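Local structure of ORF112 (Cyprinid herpesvirus 3, 4WCG) at residues E40-K45 and Q63-Q68; H75-S80 and V85-Q90; A56-I61 and S70-H75. The protein binds left-handed Z-DNA through its Zalpha domain, the part described here, and probably interferes with the host's innate immune response. All coordinates share one frame; numbering follows the deposited sequence.

Interaction 1. Residues E40-K45 and Q63-Q68. With SO4 (sulfate ion), chain F.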
loop_
_atom_site.group_PDB
_atom_site.type_symbol
_atom_site.label_atom_id
_atom_site.label_comp_id
_atom_site.label_asym_id
_atom_site.label_seq_id
_atom_site.Cartn_x
_atom_site.Cartn_y
_atom_site.Cartn_z
ATOM N N GLU A 40 10.473 12.506 1.201
ATOM C CA GLU A 40 10.660 11.970 -0.140
ATOM C C GLU A 40 12.120 11.570 -0.330
ATOM O O GLU A 40 12.421 10.612 -1.041
ATOM C CB GLU A 40 10.218 12.980 -1.209
ATOM C CG GLU A 40 10.469 12.542 -2.660
ATOM C CD GLU A 40 9.804 11.215 -3.043
ATOM O OE1 GLU A 40 8.829 10.790 -2.375
ATOM O OE2 GLU A 40 10.262 10.604 -4.035
ATOM N N GLU A 41 13.023 12.294 0.326
ATOM C CA GLU A 41 14.432 11.926 0.320
ATOM C C GLU A 41 14.630 10.514 0.883
ATOM O O GLU A 41 15.392 9.723 0.331
ATOM C CB GLU A 41 15.250 12.942 1.117
ATOM C CG GLU A 41 16.713 12.575 1.274
ATOM C CD GLU A 41 17.574 13.778 1.602
ATOM O OE1 GLU A 41 17.431 14.814 0.918
ATOM O OE2 GLU A 41 18.388 13.691 2.545
ATOM N N MET A 42 13.936 10.204 1.976
ATOM C CA MET A 42 13.993 8.862 2.561
ATOM C C MET A 42 13.406 7.821 1.604
ATOM O O MET A 42 13.944 6.722 1.450
ATOM C CB MET A 42 13.255 8.832 3.908
ATOM C CG MET A 42 13.130 7.448 4.526
ATOM S SD MET A 42 14.721 6.674 4.880
ATOM C CE MET A 42 15.177 7.495 6.401
ATOM N N ASN A 43 12.304 8.173 0.954
ATOM C CA ASN A 43 11.692 7.275 -0.025
ATOM C C ASN A 43 12.685 6.852 -1.096
ATOM O O ASN A 43 12.815 5.675 -1.417
ATOM C CB ASN A 43 10.492 7.933 -0.685
ATOM C CG ASN A 43 9.294 7.994 0.220
ATOM O OD1 ASN A 43 9.180 7.209 1.166
ATOM N ND2 ASN A 43 8.395 8.928 -0.056
ATOM N N LEU A 44 13.405 7.827 -1.639
ATOM C CA LEU A 44 14.355 7.550 -2.703
ATOM C C LEU A 44 15.498 6.654 -2.226
ATOM O O LEU A 44 15.961 5.791 -2.964
ATOM C CB LEU A 44 14.906 8.861 -3.273
ATOM C CG LEU A 44 13.883 9.695 -4.048
ATOM C CD1 LEU A 44 14.468 11.024 -4.487
ATOM C CD2 LEU A 44 13.387 8.918 -5.252
ATOM N N LYS A 45 15.940 6.840 -0.987
ATOM C CA LYS A 45 17.010 6.006 -0.451
ATOM C C LYS A 45 16.544 4.553 -0.287
ATOM O O LYS A 45 17.292 3.613 -0.544
ATOM C CB LYS A 45 17.502 6.566 0.883
ATOM C CG LYS A 45 18.163 7.937 0.758
ATOM C CD LYS A 45 18.413 8.544 2.120
ATOM C CE LYS A 45 19.142 9.875 2.001
ATOM N NZ LYS A 45 19.556 10.396 3.335
ATOM N N GLN A 63 19.317 -0.786 8.847
ATOM C CA GLN A 63 20.720 -0.915 9.202
ATOM C C GLN A 63 21.588 -0.211 8.169
ATOM O O GLN A 63 22.520 0.507 8.519
ATOM C CB GLN A 63 21.120 -2.387 9.311
ATOM C CG GLN A 63 20.624 -3.094 10.559
ATOM C CD GLN A 63 20.952 -4.578 10.549
ATOM O OE1 GLN A 63 21.472 -5.103 9.564
ATOM N NE2 GLN A 63 20.661 -5.257 11.653
ATOM N N SER A 64 21.267 -0.407 6.895
ATOM C CA SER A 64 22.084 0.141 5.818
ATOM C C SER A 64 22.022 1.661 5.783
ATOM O O SER A 64 23.041 2.323 5.570
ATOM C CB SER A 64 21.651 -0.429 4.462
ATOM O OG SER A 64 22.511 0.036 3.423
ATOM N N LEU A 65 20.831 2.213 5.990
ATOM C CA LEU A 65 20.641 3.661 5.907
ATOM C C LEU A 65 21.041 4.395 7.180
ATOM O O LEU A 65 21.199 5.614 7.164
ATOM C CB LEU A 65 19.183 3.989 5.587
ATOM C CG LEU A 65 18.677 3.466 4.249
ATOM C CD1 LEU A 65 17.197 3.753 4.085
ATOM C CD2 LEU A 65 19.475 4.113 3.133
ATOM N N GLY A 66 21.198 3.661 8.279
ATOM C CA GLY A 66 21.368 4.288 9.580
ATOM C C GLY A 66 20.065 4.923 10.050
ATOM O O GLY A 66 20.036 6.058 10.529
ATOM N N ALA A 67 18.966 4.192 9.914
ATOM C CA ALA A 67 17.675 4.706 10.340
ATOM C C ALA A 67 17.007 3.734 11.307
ATOM O O ALA A 67 17.513 2.641 11.555
ATOM C CB ALA A 67 16.767 4.964 9.130
ATOM N N GLN A 68 15.881 4.150 11.862
ATOM C CA GLN A 68 15.079 3.278 12.703
ATOM C C GLN A 68 14.226 2.375 11.842
ATOM O O GLN A 68 13.733 2.790 10.796
ATOM C CB GLN A 68 14.175 4.080 13.631
ATOM C CG GLN A 68 14.896 4.703 14.824
ATOM C CD GLN A 68 13.919 5.173 15.879
ATOM O OE1 GLN A 68 13.253 6.194 15.714
ATOM N NE2 GLN A 68 13.803 4.408 16.959
HETATM S S SO4 F . 11.929 15.626 1.666
HETATM O O1 SO4 F . 10.498 15.332 1.701
HETATM O O2 SO4 F . 12.570 14.834 0.622
HETATM O O3 SO4 F . 12.537 15.303 2.955
HETATM O O4 SO4 F . 12.123 17.045 1.383
#
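M42 and L65 meet through apolar atoms alone: the thioether SD of M42 lies 3.9 Å from L65 CD1, the two side chains crossing at a slant. M42 starts with CG anti to the backbone N (chi1 174°) and then bends at both chi2 and chi3, which carries its terminal methyl on to A67, CE to CB 4.0 Å. The fork of L65 is shared between two successive turns of the opposing segment. While CD1 takes the sulfur, CD2 packs against K45 CB at 3.9 Å. Only the base of K45 is used in this way; the rest of its chain runs out extended, away from L65.

Charged and polar groups work within residues 40-45. K45 NZ forms a salt bridge with E41 OE2 at 3.6 Å, one helical turn back. N43 ND2 donates to E40 OE1 at 3.0 Å in an almost perfectly straight hydrogen bond, the acceptor lying in the amide plane of N43 while the amide stands well above the carboxylate plane. The second carboxylate oxygen, E40 OE2, pairs with R84.

A sulfate ion, probably from the crystallisation liquor, sits at the start of the helix. E40 N donates to its O1 at 2.9 Å, E41 N to its O2, and S39 OG joins them; the helix end would be expected to attract such an anion.

This surface contact brings the first turns of helix 40-52 against the end of helix 58-65 and the turn behind it, with L65 also touching I46 and M42 reaching E71 and H75 on helix 69-81.

Interaction 2. Residues H75-S80 and V85-Q90. With SO4 (sulfate ion), chain E; nucleotides of chain D; nucleotides of chain C.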
loop_
_atom_site.group_PDB
_atom_site.type_symbol
_atom_site.label_atom_id
_atom_site.label_comp_id
_atom_site.label_asym_id
_atom_site.label_seq_id
_atom_site.Cartn_x
_atom_site.Cartn_y
_atom_site.Cartn_z
ATOM N N HIS A 75 7.763 4.565 5.867
ATOM C CA HIS A 75 7.921 4.971 4.474
ATOM C C HIS A 75 7.565 3.847 3.493
ATOM O O HIS A 75 6.924 4.106 2.472
ATOM C CB HIS A 75 9.339 5.491 4.230
ATOM C CG HIS A 75 9.597 6.832 4.842
ATOM N ND1 HIS A 75 9.740 7.022 6.201
ATOM C CD2 HIS A 75 9.729 8.055 4.275
ATOM C CE1 HIS A 75 9.957 8.303 6.443
ATOM N NE2 HIS A 75 9.953 8.952 5.292
ATOM N N LEU A 76 7.958 2.607 3.794
ATOM C CA LEU A 76 7.606 1.471 2.928
ATOM C C LEU A 76 6.100 1.345 2.772
ATOM O O LEU A 76 5.571 1.215 1.660
ATOM C CB LEU A 76 8.160 0.149 3.485
ATOM C CG LEU A 76 9.664 -0.072 3.322
ATOM C CD1 LEU A 76 10.132 -1.213 4.233
ATOM C CD2 LEU A 76 9.968 -0.411 1.855
ATOM N N TYR A 77 5.385 1.371 3.891
ATOM C CA TYR A 77 3.947 1.194 3.804
ATOM C C TYR A 77 3.273 2.352 3.066
ATOM O O TYR A 77 2.344 2.131 2.300
ATOM C CB TYR A 77 3.342 1.002 5.198
ATOM C CG TYR A 77 3.476 -0.427 5.704
ATOM C CD1 TYR A 77 4.622 -0.849 6.375
ATOM C CD2 TYR A 77 2.474 -1.350 5.471
ATOM C CE1 TYR A 77 4.738 -2.151 6.830
ATOM C CE2 TYR A 77 2.577 -2.650 5.910
ATOM C CZ TYR A 77 3.716 -3.050 6.590
ATOM O OH TYR A 77 3.796 -4.354 7.020
ATOM N N ARG A 78 3.724 3.585 3.274
ATOM C CA ARG A 78 3.114 4.665 2.515
ATOM C C ARG A 78 3.430 4.553 1.017
ATOM O O ARG A 78 2.555 4.824 0.186
ATOM C CB ARG A 78 3.541 6.011 3.075
ATOM C CG ARG A 78 2.928 6.285 4.459
ATOM C CD ARG A 78 1.386 6.146 4.501
ATOM N NE ARG A 78 0.842 6.594 5.785
ATOM C CZ ARG A 78 -0.451 6.607 6.121
ATOM N NH1 ARG A 78 -1.391 6.182 5.272
ATOM N NH2 ARG A 78 -0.812 7.053 7.321
ATOM N N MET A 79 4.657 4.145 0.671
ATOM C CA MET A 79 4.990 3.943 -0.753
ATOM C C MET A 79 4.192 2.800 -1.369
ATOM O O MET A 79 3.914 2.812 -2.577
ATOM C CB MET A 79 6.485 3.681 -0.945
ATOM C CG MET A 79 7.281 4.977 -0.988
ATOM S SD MET A 79 8.967 4.758 -1.577
ATOM C CE MET A 79 9.678 3.828 -0.208
ATOM N N SER A 80 3.813 1.817 -0.562
ATOM C CA SER A 80 3.078 0.686 -1.101
ATOM C C SER A 80 1.667 1.117 -1.527
ATOM O O SER A 80 1.061 0.494 -2.392
ATOM C CB SER A 80 3.006 -0.460 -0.084
ATOM O OG SER A 80 2.058 -0.208 0.943
ATOM N N VAL A 85 6.483 0.569 -3.995
ATOM C CA VAL A 85 7.026 -0.693 -3.502
ATOM C C VAL A 85 5.858 -1.659 -3.333
ATOM O O VAL A 85 4.686 -1.253 -3.337
ATOM C CB VAL A 85 7.782 -0.543 -2.142
ATOM C CG1 VAL A 85 8.933 0.428 -2.269
ATOM C CG2 VAL A 85 6.841 -0.089 -1.033
ATOM N N ARG A 86 6.167 -2.934 -3.157
ATOM C CA ARG A 86 5.134 -3.939 -2.984
ATOM C C ARG A 86 5.594 -4.939 -1.936
ATOM O O ARG A 86 6.730 -5.435 -1.995
ATOM C CB ARG A 86 4.846 -4.631 -4.306
ATOM C CG ARG A 86 3.618 -5.526 -4.272
ATOM C CD ARG A 86 3.519 -6.341 -5.526
ATOM N NE ARG A 86 3.431 -5.491 -6.705
ATOM C CZ ARG A 86 3.794 -5.870 -7.926
ATOM N NH1 ARG A 86 4.285 -7.086 -8.120
ATOM N NH2 ARG A 86 3.679 -5.029 -8.944
ATOM N N LYS A 87 4.723 -5.245 -0.985
ATOM C CA LYS A 87 5.035 -6.222 0.041
ATOM C C LYS A 87 4.679 -7.621 -0.439
ATOM O O LYS A 87 3.718 -7.798 -1.188
ATOM C CB LYS A 87 4.266 -5.892 1.328
ATOM C CG LYS A 87 4.745 -6.618 2.565
ATOM C CD LYS A 87 3.856 -6.255 3.755
ATOM C CE LYS A 87 2.596 -7.095 3.756
ATOM N NZ LYS A 87 2.914 -8.528 4.004
ATOM N N HIS A 88 5.461 -8.605 -0.008
ATOM C CA HIS A 88 5.090 -10.009 -0.096
ATOM C C HIS A 88 3.713 -10.249 0.513
ATOM O O HIS A 88 3.391 -9.688 1.550
ATOM C CB HIS A 88 6.151 -10.864 0.619
ATOM C CG HIS A 88 6.048 -12.330 0.351
ATOM N ND1 HIS A 88 5.077 -13.125 0.917
ATOM C CD2 HIS A 88 6.808 -13.151 -0.415
ATOM C CE1 HIS A 88 5.233 -14.371 0.508
ATOM N NE2 HIS A 88 6.277 -14.413 -0.306
ATOM N N PRO A 89 2.901 -11.094 -0.128
ATOM C CA PRO A 89 1.532 -11.275 0.372
ATOM C C PRO A 89 1.443 -11.862 1.790
ATOM O O PRO A 89 0.453 -11.601 2.478
ATOM C CB PRO A 89 0.908 -12.229 -0.655
ATOM C CG PRO A 89 2.069 -12.871 -1.358
ATOM C CD PRO A 89 3.151 -11.838 -1.373
ATOM N N GLN A 90 2.452 -12.612 2.232
ATOM C CA GLN A 90 2.402 -13.293 3.532
ATOM C C GLN A 90 3.496 -12.869 4.524
ATOM O O GLN A 90 3.393 -13.142 5.717
ATOM C CB GLN A 90 2.487 -14.807 3.326
HETATM S S SO4 E . 1.392 -2.445 -7.777
HETATM O O1 SO4 E . 2.389 -2.138 -8.801
HETATM O O2 SO4 E . 0.441 -3.434 -8.300
HETATM O O3 SO4 E . 2.055 -3.015 -6.593
HETATM O O4 SO4 E . 0.668 -1.223 -7.436
ATOM P P DG D 5 7.631 -1.219 13.300
ATOM O OP1 DG D 5 8.543 -2.119 12.633
ATOM O OP2 DG D 5 8.088 -0.513 14.471
ATOM O "O5'" DG D 5 7.129 -0.197 12.206
ATOM C "C5'" DG D 5 6.168 0.766 12.538
ATOM C "C4'" DG D 5 5.720 1.514 11.306
ATOM O "O4'" DG D 5 5.107 0.610 10.375
ATOM C "C3'" DG D 5 4.680 2.586 11.597
ATOM O "O3'" DG D 5 5.377 3.813 11.682
ATOM C "C2'" DG D 5 3.750 2.534 10.399
ATOM C "C1'" DG D 5 3.950 1.164 9.791
ATOM N N9 DG D 5 2.868 0.199 9.947
ATOM C C8 DG D 5 2.330 -0.566 8.951
ATOM N N7 DG D 5 1.424 -1.396 9.375
ATOM C C5 DG D 5 1.362 -1.166 10.737
ATOM C C6 DG D 5 0.551 -1.761 11.724
ATOM O O6 DG D 5 -0.299 -2.626 11.588
ATOM N N1 DG D 5 0.827 -1.250 12.982
ATOM C C2 DG D 5 1.752 -0.280 13.251
ATOM N N2 DG D 5 1.866 0.086 14.524
ATOM N N3 DG D 5 2.507 0.292 12.335
ATOM C C4 DG D 5 2.256 -0.191 11.108
ATOM P P DC D 4 5.652 -5.501 9.750
ATOM O OP1 DC D 4 5.945 -4.818 8.480
ATOM O OP2 DC D 4 6.772 -5.972 10.575
ATOM O "O5'" DC D 4 4.703 -4.564 10.635
ATOM C "C5'" DC D 4 4.795 -3.165 10.538
ATOM C "C4'" DC D 4 4.780 -2.545 11.928
ATOM O "O4'" DC D 4 3.483 -2.776 12.552
ATOM C "C3'" DC D 4 5.825 -3.105 12.901
ATOM O "O3'" DC D 4 6.342 -2.042 13.711
ATOM C "C2'" DC D 4 5.000 -4.067 13.752
ATOM C "C1'" DC D 4 3.685 -3.302 13.850
ATOM N N1 DC D 4 2.535 -4.164 14.191
ATOM C C2 DC D 4 2.119 -4.269 15.509
ATOM O O2 DC D 4 2.731 -3.631 16.375
ATOM N N3 DC D 4 1.064 -5.072 15.812
ATOM C C4 DC D 4 0.442 -5.742 14.838
ATOM N N4 DC D 4 -0.592 -6.521 15.170
ATOM C C5 DC D 4 0.863 -5.653 13.480
ATOM C C6 DC D 4 1.893 -4.855 13.201
ATOM P P DG C 5 -11.421 6.572 7.766
ATOM O OP1 DG C 5 -11.986 7.008 6.534
ATOM O OP2 DG C 5 -12.287 6.372 8.893
ATOM O "O5'" DG C 5 -10.641 5.217 7.505
ATOM C "C5'" DG C 5 -10.006 4.572 8.570
ATOM C "C4'" DG C 5 -9.223 3.377 8.081
ATOM O "O4'" DG C 5 -8.262 3.795 7.098
ATOM C "C3'" DG C 5 -8.437 2.701 9.192
ATOM O "O3'" DG C 5 -9.206 1.614 9.667
ATOM C "C2'" DG C 5 -7.169 2.246 8.502
ATOM C "C1'" DG C 5 -7.029 3.139 7.285
ATOM N N9 DG C 5 -5.989 4.154 7.330
ATOM C C8 DG C 5 -5.068 4.385 6.344
ATOM N N7 DG C 5 -4.277 5.384 6.606
ATOM C C5 DG C 5 -4.702 5.844 7.840
ATOM C C6 DG C 5 -4.229 6.916 8.627
ATOM O O6 DG C 5 -3.313 7.694 8.390
ATOM N N1 DG C 5 -4.951 7.037 9.806
ATOM C C2 DG C 5 -6.006 6.249 10.166
ATOM N N2 DG C 5 -6.581 6.535 11.335
ATOM N N3 DG C 5 -6.471 5.260 9.432
ATOM C C4 DG C 5 -5.766 5.103 8.297
#
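V85 is set against the last turns of helix 69-81, where its CG2 lies 3.3 Å from the carbonyl oxygen L76 O and also packs on M79 CB. With chi1 at -59°, CG2 falls between the backbone N and the carbonyl carbon, while CG1 is directed to the M79 methyl, 4.0 Å from CE. S80 CA makes a CA-H...O contact with V85 O, and V85 N is buried here without a hydrogen-bonding partner in the model. S80 OG turns back to the helix and donates to Y77 O at 2.7 Å.

Y77 leaves the helix with CB pointing away from residues 85-90. Beyond it, CG lies 3.4 Å from C8 of DG5 of chain D, and this C8 sits over the centre of one ring face, so CD1, CD2, CE1 and CE2 lie at nearly the same distance beneath it. The edge beside CE1 and CZ faces a phosphate oxygen in the ring plane; at the tip, OH donates to that oxygen, OP1 of DC4 of chain D, at 2.6 Å. K87 CD comes to within 3.8 Å of Y77 OH, obliquely to the ring. A tyrosine ring against a syn guanine is the hallmark of Zalpha domains, winged helix-turn-helix modules whose recognition helix is here 69-81 and whose wing is built on strands 86-87 and 94-95. W94 of the wing meets the Y77 ring edge-to-face.

K87 bends at chi3 and chi4, bringing NZ round to H88 O, which it meets almost head-on. R78 reaches a different DNA strand: NH2 donates to O6 of DG5 of chain C at 2.8 Å and NH1 to N7 of the same base. R86 grips a sulfate through NE and NH2, an ion it shares with R86 of the second subunit.

Interaction 3. Residues A56-I61 and S70-H75. With nucleotides of chain D.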
loop_
_atom_site.group_PDB
_atom_site.type_symbol
_atom_site.label_atom_id
_atom_site.label_comp_id
_atom_site.label_asym_id
_atom_site.label_seq_id
_atom_site.Cartn_x
_atom_site.Cartn_y
_atom_site.Cartn_z
ATOM N N ALA A 56 13.757 -7.557 0.392
ATOM C CA ALA A 56 14.469 -7.130 1.593
ATOM C C ALA A 56 13.526 -6.926 2.770
ATOM O O ALA A 56 12.348 -6.634 2.597
ATOM C CB ALA A 56 15.228 -5.854 1.325
ATOM N N LYS A 57 14.072 -7.090 3.972
ATOM C CA LYS A 57 13.337 -6.771 5.183
ATOM C C LYS A 57 13.678 -5.372 5.669
ATOM O O LYS A 57 14.783 -4.885 5.437
ATOM C CB LYS A 57 13.649 -7.787 6.273
ATOM C CG LYS A 57 13.156 -9.186 5.967
ATOM C CD LYS A 57 13.366 -10.104 7.149
ATOM C CE LYS A 57 12.511 -11.353 7.027
ATOM N NZ LYS A 57 12.417 -12.081 8.324
ATOM N N ALA A 58 12.729 -4.733 6.348
ATOM C CA ALA A 58 12.938 -3.384 6.869
ATOM C C ALA A 58 14.149 -3.273 7.795
ATOM O O ALA A 58 14.848 -2.254 7.775
ATOM C CB ALA A 58 11.692 -2.906 7.600
ATOM N N VAL A 59 14.390 -4.292 8.616
ATOM C CA VAL A 59 15.496 -4.210 9.573
ATOM C C VAL A 59 16.817 -4.053 8.833
ATOM O O VAL A 59 17.727 -3.375 9.308
ATOM C CB VAL A 59 15.548 -5.443 10.504
ATOM C CG1 VAL A 59 15.815 -6.723 9.715
ATOM C CG2 VAL A 59 16.598 -5.238 11.583
ATOM N N HIS A 60 16.918 -4.651 7.653
ATOM C CA HIS A 60 18.169 -4.613 6.912
ATOM C C HIS A 60 18.306 -3.304 6.152
ATOM O O HIS A 60 19.397 -2.746 6.053
ATOM C CB HIS A 60 18.251 -5.816 5.979
ATOM C CG HIS A 60 18.306 -7.125 6.709
ATOM N ND1 HIS A 60 17.613 -8.240 6.294
ATOM C CD2 HIS A 60 18.963 -7.488 7.836
ATOM C CE1 HIS A 60 17.845 -9.238 7.129
ATOM N NE2 HIS A 60 18.660 -8.807 8.075
ATOM N N ILE A 61 17.190 -2.791 5.649
ATOM C CA ILE A 61 17.202 -1.475 5.034
ATOM C C ILE A 61 17.579 -0.409 6.065
ATOM O O ILE A 61 18.416 0.456 5.809
ATOM C CB ILE A 61 15.840 -1.147 4.417
ATOM C CG1 ILE A 61 15.490 -2.227 3.386
ATOM C CG2 ILE A 61 15.854 0.252 3.818
ATOM C CD1 ILE A 61 14.123 -2.090 2.766
ATOM N N SER A 70 11.259 1.481 12.504
ATOM C CA SER A 70 9.906 2.040 12.433
ATOM C C SER A 70 9.810 3.115 11.345
ATOM O O SER A 70 8.803 3.201 10.654
ATOM C CB SER A 70 9.467 2.604 13.789
ATOM O OG SER A 70 10.359 3.611 14.226
ATOM N N GLU A 71 10.857 3.930 11.199
ATOM C CA GLU A 71 10.868 4.963 10.168
ATOM C C GLU A 71 10.873 4.364 8.773
ATOM O O GLU A 71 10.130 4.789 7.896
ATOM C CB GLU A 71 12.087 5.873 10.347
ATOM C CG GLU A 71 12.201 6.966 9.304
ATOM C CD GLU A 71 13.359 7.911 9.568
ATOM O OE1 GLU A 71 14.190 7.606 10.453
ATOM O OE2 GLU A 71 13.433 8.959 8.890
ATOM N N VAL A 72 11.724 3.366 8.568
ATOM C CA VAL A 72 11.755 2.682 7.287
ATOM C C VAL A 72 10.386 2.052 6.971
ATOM O O VAL A 72 9.871 2.185 5.850
ATOM C CB VAL A 72 12.882 1.631 7.263
ATOM C CG1 VAL A 72 12.757 0.720 6.039
ATOM C CG2 VAL A 72 14.230 2.335 7.245
ATOM N N ASN A 73 9.771 1.402 7.950
ATOM C CA ASN A 73 8.471 0.785 7.708
ATOM C C ASN A 73 7.407 1.843 7.431
ATOM O O ASN A 73 6.531 1.621 6.597
ATOM C CB ASN A 73 8.057 -0.116 8.885
ATOM C CG ASN A 73 8.488 -1.552 8.679
ATOM O OD1 ASN A 73 8.554 -2.014 7.539
ATOM N ND2 ASN A 73 8.751 -2.271 9.763
ATOM N N ARG A 74 7.463 2.987 8.115
ATOM C CA ARG A 74 6.473 4.028 7.851
ATOM C C ARG A 74 6.541 4.422 6.372
ATOM O O ARG A 74 5.498 4.587 5.699
ATOM C CB ARG A 74 6.708 5.240 8.755
ATOM C CG ARG A 74 5.586 6.284 8.665
ATOM C CD ARG A 74 5.702 7.343 9.737
ATOM N NE ARG A 74 6.862 8.195 9.529
ATOM C CZ ARG A 74 7.958 8.148 10.273
ATOM N NH1 ARG A 74 8.047 7.270 11.259
ATOM N NH2 ARG A 74 8.966 8.974 10.026
ATOM N N HIS A 75 7.763 4.565 5.867
ATOM C CA HIS A 75 7.921 4.971 4.474
ATOM C C HIS A 75 7.565 3.847 3.493
ATOM O O HIS A 75 6.924 4.106 2.472
ATOM C CB HIS A 75 9.339 5.491 4.230
ATOM C CG HIS A 75 9.597 6.832 4.842
ATOM N ND1 HIS A 75 9.740 7.022 6.201
ATOM C CD2 HIS A 75 9.729 8.055 4.275
ATOM C CE1 HIS A 75 9.957 8.303 6.443
ATOM N NE2 HIS A 75 9.953 8.952 5.292
ATOM P P DG D 5 7.631 -1.219 13.300
ATOM O OP1 DG D 5 8.543 -2.119 12.633
ATOM O OP2 DG D 5 8.088 -0.513 14.471
ATOM O "O5'" DG D 5 7.129 -0.197 12.206
ATOM C "C5'" DG D 5 6.168 0.766 12.538
ATOM C "C4'" DG D 5 5.720 1.514 11.306
ATOM O "O4'" DG D 5 5.107 0.610 10.375
ATOM C "C3'" DG D 5 4.680 2.586 11.597
ATOM O "O3'" DG D 5 5.377 3.813 11.682
ATOM C "C2'" DG D 5 3.750 2.534 10.399
ATOM C "C1'" DG D 5 3.950 1.164 9.791
ATOM N N9 DG D 5 2.868 0.199 9.947
ATOM C C8 DG D 5 2.330 -0.566 8.951
ATOM N N7 DG D 5 1.424 -1.396 9.375
ATOM C C5 DG D 5 1.362 -1.166 10.737
ATOM C C6 DG D 5 0.551 -1.761 11.724
ATOM O O6 DG D 5 -0.299 -2.626 11.588
ATOM N N1 DG D 5 0.827 -1.250 12.982
ATOM C C2 DG D 5 1.752 -0.280 13.251
ATOM N N2 DG D 5 1.866 0.086 14.524
ATOM N N3 DG D 5 2.507 0.292 12.335
ATOM C C4 DG D 5 2.256 -0.191 11.108
ATOM P P DC D 6 5.287 4.690 12.969
ATOM O OP1 DC D 6 6.083 5.855 12.743
ATOM O OP2 DC D 6 5.514 3.879 14.112
ATOM O "O5'" DC D 6 3.748 5.068 12.965
ATOM C "C5'" DC D 6 3.270 6.305 13.448
ATOM C "C4'" DC D 6 2.077 6.085 14.347
ATOM O "O4'" DC D 6 1.004 5.473 13.616
ATOM C "C3'" DC D 6 2.321 5.179 15.551
ATOM O "O3'" DC D 6 1.612 5.722 16.647
ATOM C "C2'" DC D 6 1.672 3.875 15.140
ATOM C "C1'" DC D 6 0.503 4.366 14.322
ATOM N N1 DC D 6 -0.017 3.387 13.351
ATOM C C2 DC D 6 -0.992 2.489 13.772
ATOM O O2 DC D 6 -1.365 2.520 14.946
ATOM N N3 DC D 6 -1.474 1.584 12.898
ATOM C C4 DC D 6 -1.031 1.568 11.644
ATOM N N4 DC D 6 -1.547 0.675 10.809
ATOM C C5 DC D 6 -0.038 2.474 11.188
ATOM C C6 DC D 6 0.417 3.374 12.056
#
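A58 CB lies 4.1 Å from V72 CG1, where two helices come together. The same methyl, CG1, meets I61 CG2 at 3.8 Å, so one branch of V72 serves both A58 and I61, residues a turn apart on helix 58-65. It is the chi1 of 169° that sets CG1 anti to the backbone N and aims it at that helix; CG2, the other branch, packs on A67.

A polar side chain completes the contact. N73 lays its OD1 against the methyl of A58, 3.3 Å from CB, and this leaves ND2 directed to the DNA, where it donates to OP1 of DG5 of chain D at 2.9 Å. A58 thus flanks the amide that holds the phosphate. Helix 58-65, the turn after it and helix 69-81 form the helix-turn-helix of the Zalpha domain, with N73 and R74 on the DNA-facing side of the second helix.

The R74 side chain holds the next phosphate of the DNA backbone: NH1 donates to OP1 of DC6 of chain D at 2.8 Å, and CB lies beside O3' of DG5. Bending at chi3 (68°) turns the guanidinium so that its edge faces the phosphate, while NH2 bonds to P37 O.

Within the helices, K57 O at the N-cap receives both H60 N and I61 N. On the other segment H75 ND1 donates to E71 O at 2.8 Å. That oxygen also accepts H75 N, the two donors reaching it from opposite faces of the carbonyl plane; H75 NE2 is bound to S39 N.

How the interactions relate
From the N terminus, helix 40-52 opens interaction 1, which closes when the end of helix 58-65 and the following turn return to it. Before that happens, residues 56-61 have opened interaction 3, which closes on residues 70-75 of helix 69-81; the two loops therefore cross, and N43 packing against H75 joins them directly. Interaction 2 follows in series, a short loop from the end of helix 69-81 to strand 86-87, starting at H75, which it shares with interaction 3. Interactions 1 and 2 lie on opposite sides of the chain's centre. Together the three contacts tie the three helices and the wing into one unit.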